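Side-chain contact in similarities with probable monooxygenase (PDB 4HB9), which probably acts as an FAD-dependent monooxygenase, using its bound flavin to oxidise a substrate: residues K120-A123 and N124-W128. Sequence-based numbering, arbitrary orientation.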
loop_
_atom_site.group_PDB
_atom_site.type_symbol
_atom_site.label_atom_id
_atom_site.label_comp_id
_atom_site.label_asym_id
_atom_site.label_seq_id
_atom_site.Cartn_x
_atom_site.Cartn_y
_atom_site.Cartn_z
ATOM N N LYS A 120 10.666 13.251 6.137
ATOM C CA LYS A 120 11.757 13.954 6.774
ATOM C C LYS A 120 12.868 14.193 5.740
ATOM O O LYS A 120 13.290 13.272 5.068
ATOM C CB LYS A 120 12.302 13.128 7.942
ATOM C CG LYS A 120 13.532 13.694 8.610
ATOM C CD LYS A 120 13.179 14.758 9.643
ATOM C CE LYS A 120 14.399 15.153 10.475
ATOM N NZ LYS A 120 15.100 13.955 11.035
ATOM N N GLY A 121 13.354 15.427 5.639
ATOM C CA GLY A 121 14.414 15.729 4.691
ATOM C C GLY A 121 13.880 16.206 3.354
ATOM O O GLY A 121 14.669 16.651 2.529
ATOM N N LEU A 122 12.570 16.083 3.125
ATOM C CA LEU A 122 11.937 16.499 1.867
ATOM C C LEU A 122 11.084 17.767 1.996
ATOM O O LEU A 122 10.287 18.067 1.102
ATOM C CB LEU A 122 11.072 15.360 1.292
ATOM C CG LEU A 122 11.745 14.043 0.945
ATOM C CD1 LEU A 122 10.701 13.041 0.435
ATOM C CD2 LEU A 122 12.875 14.196 -0.056
ATOM N N ALA A 123 11.263 18.545 3.074
ATOM C CA ALA A 123 10.372 19.693 3.321
ATOM C C ALA A 123 10.415 20.701 2.185
ATOM O O ALA A 123 9.419 21.341 1.879
ATOM C CB ALA A 123 10.721 20.384 4.632
ATOM N N ASN A 124 11.572 20.842 1.564
ATOM C CA ASN A 124 11.727 21.798 0.478
ATOM C C ASN A 124 11.780 21.095 -0.914
ATOM O O ASN A 124 12.122 21.699 -1.934
ATOM C CB ASN A 124 12.921 22.699 0.844
ATOM C CG ASN A 124 12.769 23.289 2.272
ATOM O OD1 ASN A 124 11.727 23.896 2.614
ATOM N ND2 ASN A 124 13.769 23.052 3.138
ATOM N N THR A 125 11.392 19.808 -0.944
ATOM C CA THR A 125 11.224 19.039 -2.186
ATOM C C THR A 125 9.741 18.876 -2.529
ATOM O O THR A 125 9.362 18.865 -3.711
ATOM C CB THR A 125 11.834 17.632 -2.043
ATOM O OG1 THR A 125 13.234 17.750 -1.812
ATOM C CG2 THR A 125 11.616 16.758 -3.288
ATOM N N ILE A 126 8.913 18.687 -1.497
ATOM C CA ILE A 126 7.488 18.439 -1.690
ATOM C C ILE A 126 6.765 19.751 -1.808
ATOM O O ILE A 126 6.866 20.599 -0.927
ATOM C CB ILE A 126 6.864 17.652 -0.539
ATOM C CG1 ILE A 126 7.558 16.306 -0.404
ATOM C CG2 ILE A 126 5.377 17.451 -0.790
ATOM C CD1 ILE A 126 7.256 15.611 0.898
ATOM N N GLN A 127 6.048 19.908 -2.915
ATOM C CA GLN A 127 5.184 21.055 -3.150
ATOM C C GLN A 127 3.766 20.611 -2.839
ATOM O O GLN A 127 3.151 19.839 -3.594
ATOM C CB GLN A 127 5.287 21.490 -4.610
ATOM C CG GLN A 127 6.704 21.468 -5.165
ATOM C CD GLN A 127 7.682 22.299 -4.360
ATOM O OE1 GLN A 127 8.841 21.874 -4.095
ATOM N NE2 GLN A 127 7.255 23.501 -3.990
ATOM N N TRP A 128 3.250 21.110 -1.722
ATOM C CA TRP A 128 1.953 20.713 -1.213
ATOM C C TRP A 128 0.860 21.461 -1.948
ATOM O O TRP A 128 1.130 22.481 -2.573
ATOM C CB TRP A 128 1.871 21.007 0.290
ATOM C CG TRP A 128 2.956 20.338 1.092
ATOM C CD1 TRP A 128 4.113 20.902 1.527
ATOM C CD2 TRP A 128 2.978 18.975 1.530
ATOM N NE1 TRP A 128 4.860 19.975 2.217
ATOM C CE2 TRP A 128 4.178 18.787 2.246
ATOM C CE3 TRP A 128 2.107 17.893 1.374
ATOM C CZ2 TRP A 128 4.536 17.548 2.813
ATOM C CZ3 TRP A 128 2.458 16.647 1.969
ATOM C CH2 TRP A 128 3.663 16.501 2.668
HETATM O O HOH W 1 14.034 18.822 0.827
#
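Leu122 and Ile126 meet through aliphatic carbons, CB of Leu122 lying 3.8 Å from CD1 of Ile126. Ile126 sends CG1 to the side of its own backbone N (chi1 -60°), and because that N is itself bonded to Leu122 O, the CG1-CD1 branch runs back along the turn to Leu122 CB. Of the two delta carbons of Leu122, CD2 turns to Thr125, 4.0 Å from its OG1.

Two backbone bonds on one acceptor fix this spacing. Ile126 N donates to Leu122 O at 3.0 Å, nearly in line with the carbonyl bond (C=O...N 166°). Thr125 N reaches the same oxygen at 2.9 Å but stands well above the carbonyl plane, with a C=O...N angle of 114°. The i to i+3 bond closes a beta-turn over Leu122-Thr125, and the i to i+4 bond extends the closure by one residue, to Ile126.

A water bridges the turn on the Thr125 side. It donates to Gly121 O at 2.8 Å, accepts a longer bond from Asn124 N at 3.3 Å and is hydrogen-bonded to Thr125 OG1, so the water ties the threonine hydroxyl to the backbone at Gly121 and Asn124.

The other branch of Ile126 leaves the turn: CG2 sits 3.5 Å above the Trp128 ring, over its centre, a CH-pi type approach.

This tight turn links helix 111-119 to strand 126-127, an outermost strand of the parallel, Rossmann-type sheet. Backbone bonds from Thr125 and Gln127 to Ile29, and from Gln127 to Glu31, join it to strand 26-30 and the residue beyond. Leu122 packs on helix 11-22 at Thr14, His18 and Arg21, while Ile126 touches Ala9, Ile29 and the FAD-binding Glu31.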